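Local coordinates for protein SAWADEE HOMEODOMAIN HOMOLOG 1 (Arabidopsis thaliana, PDB 4IUP) that binds H3K9-methylated histone tails through its SAWADEE domain and acts with RNA polymerase IV in RNA-directed DNA methylation and gene silencing, at residues G69-N72 with V73-M77; F80-E84 with D85-Y89. The protein carries 2 engineered substitutions. All coordinates share one frame; numbering follows the deposited sequence.

Interaction 1. Residues G69-N72 with V73-M77. Engineered in segment 73-77: M77 (natural residue Leu).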
ATOM      1  N   GLY A  69       9.952 -14.695  -3.850  1.00 11.46           N
ATOM      2  CA  GLY A  69       9.443 -15.871  -3.143  1.00 17.11           C
ATOM      3  C   GLY A  69       8.793 -15.545  -1.808  1.00 20.15           C
ATOM      4  O   GLY A  69       8.013 -16.352  -1.280  1.00 15.67           O
ATOM      5  N   ARG A  70       9.107 -14.369  -1.258  1.00 13.02           N
ATOM      6  CA  ARG A  70       8.553 -13.957   0.038  1.00 14.04           C
ATOM      7  C   ARG A  70       7.110 -13.455  -0.069  1.00 15.41           C
ATOM      8  O   ARG A  70       6.428 -13.286   0.947  1.00 17.42           O
ATOM      9  CB  ARG A  70       9.444 -12.904   0.714  1.00 15.31           C
ATOM     10  CG  ARG A  70       9.256 -11.477   0.198  1.00 15.15           C
ATOM     11  CD  ARG A  70      10.229 -10.518   0.871  1.00 21.27           C
ATOM     12  NE  ARG A  70       9.985 -10.424   2.310  1.00 22.37           N
ATOM     13  CZ  ARG A  70      10.874  -9.988   3.199  1.00 22.53           C
ATOM     14  NH1 ARG A  70      12.079  -9.599   2.806  1.00 22.64           N
ATOM     15  NH2 ARG A  70      10.556  -9.936   4.481  1.00 22.28           N
ATOM     16  N   VAL A  71       6.661 -13.195  -1.293  1.00 10.98           N
ATOM     17  CA  VAL A  71       5.274 -12.813  -1.544  1.00  8.49           C
ATOM     18  C   VAL A  71       4.450 -14.092  -1.706  1.00 12.74           C
ATOM     19  O   VAL A  71       4.750 -14.926  -2.566  1.00 13.23           O
ATOM     20  CB  VAL A  71       5.144 -11.922  -2.803  1.00 10.53           C
ATOM     21  CG1 VAL A  71       3.707 -11.478  -3.014  1.00 17.36           C
ATOM     22  CG2 VAL A  71       6.069 -10.712  -2.696  1.00 13.35           C
ATOM     23  N   ASN A  72       3.424 -14.240  -0.870  1.00  9.27           N
ATOM     24  CA  ASN A  72       2.599 -15.445  -0.860  1.00 13.40           C
ATOM     25  C   ASN A  72       1.112 -15.140  -0.976  1.00 13.01           C
ATOM     26  O   ASN A  72       0.672 -14.045  -0.622  1.00 10.78           O
ATOM     27  CB  ASN A  72       2.858 -16.243   0.418  1.00 16.77           C
ATOM     28  CG  ASN A  72       4.271 -16.790   0.483  1.00 27.05           C
ATOM     29  OD1 ASN A  72       4.692 -17.567  -0.380  1.00 26.29           O
ATOM     30  ND2 ASN A  72       5.010 -16.396   1.514  1.00 22.48           N
ATOM     31  N   VAL A  73       0.356 -16.108  -1.494  1.00  9.88           N
ATOM     32  CA  VAL A  73      -1.104 -16.054  -1.489  1.00 12.17           C
ATOM     33  C   VAL A  73      -1.579 -15.737  -0.068  1.00 14.32           C
ATOM     34  O   VAL A  73      -1.074 -16.311   0.908  1.00 15.41           O
ATOM     35  CB  VAL A  73      -1.724 -17.391  -1.998  1.00 13.24           C
ATOM     36  CG1 VAL A  73      -3.233 -17.438  -1.744  1.00 14.00           C
ATOM     37  CG2 VAL A  73      -1.434 -17.580  -3.488  1.00 17.44           C
ATOM     38  N   GLY A  74      -2.514 -14.794   0.041  1.00 10.35           N
ATOM     39  CA  GLY A  74      -3.001 -14.316   1.342  1.00 11.38           C
ATOM     40  C   GLY A  74      -2.344 -13.031   1.836  1.00 13.32           C
ATOM     41  O   GLY A  74      -2.886 -12.355   2.714  1.00 15.16           O
ATOM     42  N   ASP A  75      -1.183 -12.686   1.280  1.00  8.39           N
ATOM     43  CA  ASP A  75      -0.451 -11.496   1.719  1.00  6.66           C
ATOM     44  C   ASP A  75      -1.183 -10.206   1.387  1.00  8.76           C
ATOM     45  O   ASP A  75      -1.741 -10.051   0.292  1.00  9.57           O
ATOM     46  CB  ASP A  75       0.951 -11.431   1.097  1.00  5.98           C
ATOM     47  CG  ASP A  75       1.940 -12.382   1.752  1.00 17.57           C
ATOM     48  OD1 ASP A  75       1.593 -13.058   2.750  1.00 15.15           O
ATOM     49  OD2 ASP A  75       3.085 -12.443   1.262  1.00 14.26           O
ATOM     50  N   LEU A  76      -1.173  -9.286   2.345  1.00  7.64           N
ATOM     51  CA  LEU A  76      -1.608  -7.916   2.100  1.00 10.81           C
ATOM     52  C   LEU A  76      -0.485  -7.158   1.392  1.00 10.39           C
ATOM     53  O   LEU A  76       0.661  -7.162   1.853  1.00 10.55           O
ATOM     54  CB  LEU A  76      -1.977  -7.227   3.423  1.00 11.99           C
ATOM     55  CG  LEU A  76      -2.256  -5.718   3.399  1.00 12.69           C
ATOM     56  CD1 LEU A  76      -3.567  -5.423   2.668  1.00 17.84           C
ATOM     57  CD2 LEU A  76      -2.290  -5.173   4.824  1.00 17.50           C
HETATM   58  N   MSE A  77      -0.818  -6.520   0.269  1.00  9.87           N
HETATM   59  CA  MSE A  77       0.148  -5.730  -0.498  1.00 11.52           C
HETATM   60  C   MSE A  77      -0.422  -4.344  -0.750  1.00 11.45           C
HETATM   61  O   MSE A  77      -1.640  -4.185  -0.879  1.00  9.52           O
HETATM   62  CB  MSE A  77       0.444  -6.372  -1.866  1.00  7.53           C
HETATM   63  CG  MSE A  77       0.817  -7.840  -1.836  1.00 12.41           C
HETATM   64 SE   MSE A  77       2.465  -8.206  -0.867  1.00 26.49          SE
HETATM   65  CE  MSE A  77       3.767  -7.569  -2.190  1.00  9.67           C
TER
HETATM   66  O   HOH W   1       4.902 -13.389   3.091  1.00 46.71           O
HETATM   67  O   HOH W   2       3.039 -15.025   3.671  1.00 47.02           O
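D75 reaches back to the main chain of N72 with its carboxylate, and two hydrogen bonds tie the residues together. The backbone N of N72 gives its hydrogen to OD2 of D75 over 2.8 Å, in a bond straight at the hydrogen (164°) but meeting the carboxylate from above its plane. In return the backbone N of D75 donates to the carbonyl O of N72 at 3.0 Å. With CG of D75 anti to its own carbonyl carbon (chi1 -77°), the carboxylate lies beside the backbone N and carbonyl O of N72.

The second of these bonds closes a type II beta turn, N72 to D75, with V73 and G74 at its corners; G74 takes the positive phi (97°) expected at the third position. The turn leads directly into strand 76-83 of the SAWADEE domain.

Two waters extend the polar network. One donates to OD2 of D75 (2.7 Å) and to the carbonyl O of R70 (2.6 Å); the other donates to OD1 of D75 (2.6 Å) and accepts from ND2 of N72. Both carboxylate oxygens are therefore engaged.

Apolar contact is made by V71 and M77, with V71 CG2 3.9 Å from CE of M77, an engineered methionine, present as selenomethionine, whose chain bends at chi2 and chi3 to bring the methyl to both valine branches. V94 of strand 86-98 touches both residues, and the side chain of the zinc ligand C68 is about 6 Å from that of V71.

Interaction 2. Residues F80-E84 with D85-Y89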
ATOM      1  N   PHE A  80      -0.243  -0.735  -6.977  1.00  6.79           N
ATOM      2  CA  PHE A  80      -0.415   0.386  -7.893  1.00  8.64           C
ATOM      3  C   PHE A  80      -1.581   0.113  -8.837  1.00 14.25           C
ATOM      4  O   PHE A  80      -1.477  -0.712  -9.752  1.00  8.47           O
ATOM      5  CB  PHE A  80       0.877   0.657  -8.669  1.00  8.95           C
ATOM      6  CG  PHE A  80       0.818   1.881  -9.543  1.00  9.95           C
ATOM      7  CD1 PHE A  80       0.615   3.140  -8.988  1.00 11.36           C
ATOM      8  CD2 PHE A  80       0.974   1.776 -10.921  1.00 11.60           C
ATOM      9  CE1 PHE A  80       0.569   4.274  -9.786  1.00 11.31           C
ATOM     10  CE2 PHE A  80       0.924   2.916 -11.736  1.00 10.20           C
ATOM     11  CZ  PHE A  80       0.730   4.159 -11.168  1.00 12.52           C
ATOM     12  N   GLN A  81      -2.686   0.816  -8.597  1.00  7.34           N
ATOM     13  CA  GLN A  81      -3.940   0.607  -9.315  1.00  9.53           C
ATOM     14  C   GLN A  81      -4.160   1.754 -10.291  1.00 13.70           C
ATOM     15  O   GLN A  81      -4.526   2.863  -9.892  1.00 11.74           O
ATOM     16  CB  GLN A  81      -5.102   0.514  -8.319  1.00  9.55           C
ATOM     17  CG  GLN A  81      -6.468   0.142  -8.925  1.00 13.48           C
ATOM     18  CD  GLN A  81      -7.606   0.360  -7.945  1.00 16.14           C
ATOM     19  OE1 GLN A  81      -8.053  -0.573  -7.265  1.00 22.76           O
ATOM     20  NE2 GLN A  81      -8.067   1.591  -7.851  1.00  9.35           N
ATOM     21  N   GLU A  82      -3.930   1.473 -11.570  1.00  7.93           N
ATOM     22  CA  GLU A  82      -4.061   2.477 -12.620  1.00 10.27           C
ATOM     23  C   GLU A  82      -5.305   2.199 -13.458  1.00 11.86           C
ATOM     24  O   GLU A  82      -5.440   1.123 -14.040  1.00 13.54           O
ATOM     25  CB  GLU A  82      -2.802   2.499 -13.492  1.00 15.18           C
ATOM     26  CG  GLU A  82      -2.781   3.617 -14.532  1.00 24.10           C
ATOM     27  CD  GLU A  82      -1.406   3.845 -15.132  1.00 27.59           C
ATOM     28  OE1 GLU A  82      -0.666   2.859 -15.358  1.00 26.55           O
ATOM     29  OE2 GLU A  82      -1.073   5.019 -15.385  1.00 26.76           O
ATOM     30  N   ARG A  83      -6.214   3.170 -13.498  1.00 12.75           N
ATOM     31  CA  ARG A  83      -7.483   3.038 -14.221  1.00 20.44           C
ATOM     32  C   ARG A  83      -7.817   4.362 -14.872  1.00 20.53           C
ATOM     33  O   ARG A  83      -7.918   5.378 -14.180  1.00 21.02           O
ATOM     34  CB  ARG A  83      -8.621   2.660 -13.267  1.00 22.62           C
ATOM     35  CG  ARG A  83      -8.525   1.269 -12.715  1.00 28.05           C
ATOM     36  CD  ARG A  83      -9.553   1.021 -11.633  1.00 27.21           C
ATOM     37  NE  ARG A  83      -9.487  -0.366 -11.194  1.00 25.93           N
ATOM     38  CZ  ARG A  83     -10.157  -0.878 -10.167  1.00 28.31           C
ATOM     39  NH1 ARG A  83     -10.971  -0.122  -9.440  1.00 25.20           N
ATOM     40  NH2 ARG A  83     -10.006  -2.161  -9.869  1.00 27.04           N
ATOM     41  N   GLU A  84      -8.011   4.340 -16.173  1.00 20.69           N
ATOM     42  CA  GLU A  84      -8.232   5.549 -16.909  1.00 25.46           C
ATOM     43  C   GLU A  84      -7.023   6.498 -16.608  1.00 37.54           C
ATOM     44  O   GLU A  84      -5.901   6.083 -16.702  1.00 41.76           O
ATOM     45  CB  GLU A  84      -9.664   6.050 -16.615  1.00 24.92           C
ATOM     46  CG  GLU A  84     -10.740   5.077 -17.197  1.00 42.03           C
ATOM     47  CD  GLU A  84     -12.247   5.414 -16.917  1.00 51.15           C
ATOM     48  OE1 GLU A  84     -12.654   5.736 -15.812  1.00 39.29           O
ATOM     49  OE2 GLU A  84     -13.038   5.303 -17.861  1.00 59.05           O
ATOM     50  N   ASP A  85      -7.246   7.736 -16.225  1.00 32.98           N
ATOM     51  CA  ASP A  85      -6.066   8.521 -15.884  1.00 40.48           C
ATOM     52  C   ASP A  85      -5.896   8.679 -14.370  1.00 32.15           C
ATOM     53  O   ASP A  85      -5.231   9.564 -13.883  1.00 33.29           O
ATOM     54  CB  ASP A  85      -6.080   9.875 -16.571  1.00 63.79           C
ATOM     55  CG  ASP A  85      -7.117  10.772 -16.015  1.00 77.63           C
ATOM     56  OD1 ASP A  85      -8.218  10.276 -15.737  1.00 80.28           O
ATOM     57  OD2 ASP A  85      -6.816  11.966 -15.830  1.00 83.65           O
ATOM     58  N   GLN A  86      -6.514   7.790 -13.651  1.00 14.48           N
ATOM     59  CA  GLN A  86      -6.428   7.711 -12.207  1.00 18.01           C
ATOM     60  C   GLN A  86      -5.373   6.664 -11.854  1.00 19.04           C
ATOM     61  O   GLN A  86      -5.342   5.581 -12.442  1.00 18.17           O
ATOM     62  CB  GLN A  86      -7.802   7.319 -11.664  1.00 27.65           C
ATOM     63  CG  GLN A  86      -7.927   7.082 -10.177  1.00 29.42           C
ATOM     64  CD  GLN A  86      -9.351   6.705  -9.805  1.00 25.58           C
ATOM     65  OE1 GLN A  86      -9.604   5.611  -9.299  1.00 28.41           O
ATOM     66  NE2 GLN A  86     -10.294   7.602 -10.086  1.00 18.65           N
ATOM     67  N   ALA A  87      -4.496   7.001 -10.917  1.00 16.42           N
ATOM     68  CA  ALA A  87      -3.465   6.070 -10.471  1.00 17.69           C
ATOM     69  C   ALA A  87      -3.316   6.155  -8.954  1.00 18.12           C
ATOM     70  O   ALA A  87      -2.755   7.120  -8.428  1.00 21.72           O
ATOM     71  CB  ALA A  87      -2.152   6.363 -11.172  1.00 20.05           C
ATOM     72  N   LEU A  88      -3.844   5.150  -8.263  1.00 11.45           N
ATOM     73  CA  LEU A  88      -3.863   5.125  -6.799  1.00  8.25           C
ATOM     74  C   LEU A  88      -3.080   3.931  -6.255  1.00  8.91           C
ATOM     75  O   LEU A  88      -2.991   2.897  -6.913  1.00 13.93           O
ATOM     76  CB  LEU A  88      -5.313   5.067  -6.294  1.00  8.22           C
ATOM     77  CG  LEU A  88      -6.259   6.172  -6.783  1.00 13.52           C
ATOM     78  CD1 LEU A  88      -7.694   5.855  -6.377  1.00 18.52           C
ATOM     79  CD2 LEU A  88      -5.829   7.543  -6.261  1.00 16.23           C
ATOM     80  N   TYR A  89      -2.498   4.089  -5.071  1.00  3.70           N
ATOM     81  CA  TYR A  89      -1.872   2.971  -4.376  1.00  5.24           C
ATOM     82  C   TYR A  89      -2.875   2.483  -3.339  1.00  8.75           C
ATOM     83  O   TYR A  89      -3.200   3.212  -2.397  1.00  8.33           O
ATOM     84  CB  TYR A  89      -0.549   3.396  -3.726  1.00 11.54           C
ATOM     85  CG  TYR A  89       0.571   3.673  -4.714  1.00  9.41           C
ATOM     86  CD1 TYR A  89       0.672   4.912  -5.355  1.00  9.17           C
ATOM     87  CD2 TYR A  89       1.528   2.701  -5.003  1.00  4.87           C
ATOM     88  CE1 TYR A  89       1.703   5.180  -6.265  1.00 11.13           C
ATOM     89  CE2 TYR A  89       2.567   2.954  -5.912  1.00  7.53           C
ATOM     90  CZ  TYR A  89       2.647   4.193  -6.532  1.00 11.38           C
ATOM     91  OH  TYR A  89       3.661   4.445  -7.427  1.00 11.04           O
TER
HETATM   92  O   HOH W   3      -7.323   3.648  -9.523  1.00 11.51           O
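Strand residues 80-83 and 86-89 run antiparallel, at 164° between their directions, and are joined by a tight type II' turn from R83 to Q86 with E84 and D85 at its corners. E84 adopts a positive phi there. The hydrogen-bonded pairs are Q81 with L88 and R83 with Q86, each bonded in both directions: Q81 N reaches L88 O at 2.7 Å, nearly in line with the carbonyl, and R83 N reaches Q86 O at 2.8 Å. Q86 N donates back to R83 O at 2.8 Å from above the carbonyl plane, closing the two-residue beta hairpin. E82 faces A87 between these pairs, and F80 faces Y89 beyond Q81 and L88, both as non-hydrogen-bonded pairs; CA of A87 comes close to Q81 O in a CA-H...O contact.

On the face carrying F80, E82, A87 and Y89, the phenyl ring leans over its cross-strand neighbour. Its CD1 sits over one face of the Y89 ring, 3.4 Å from CZ and offset toward the rim, with the ring planes inclined at 47°. CG of F80 lies anti to its backbone N (chi1 -175°), which carries the far end of the ring along the hairpin until CZ meets CB of A87 at 3.6 Å. On the opposite face, with Q81, R83, Q86 and L88, a water links the strands: it accepts from NE2 of Q81 (2.8 Å) and donates to Q81 O and to OE1 of Q86 (3.0 Å). Q81 OE1 also lies over one face of the R83 guanidinium.

R83 forms a salt bridge with D118 and a hydrogen bond with T120, while E82 forms a salt bridge with R128. In the antiparallel sheet, strand 76-83 lies between strands 129-131 and 86-98, and strand 86-98 has strand 110-115 on its other side, whose Y115 packs against Q81 and R83.

Interactions 1 and 2 follow one another along the chain, their centres about 21 Å apart, and lie at the two ends of strand 76-83. In interaction 1 the chain turns into this strand from the loop after strand 56-62; in interaction 2 it turns out of it into strand 86-98, its neighbour in the antiparallel sheet. Their segments do not touch each other. Strand 86-98 runs back toward the first turn, where its V94 makes backbone bonds to G74 and D75. Interaction 1 lies near the zinc site, whereas interaction 2 is a surface contact away from the zinc and cymal-4 sites, so a single hairpin runs from the neighbourhood of the metal out to a solvent-facing turn.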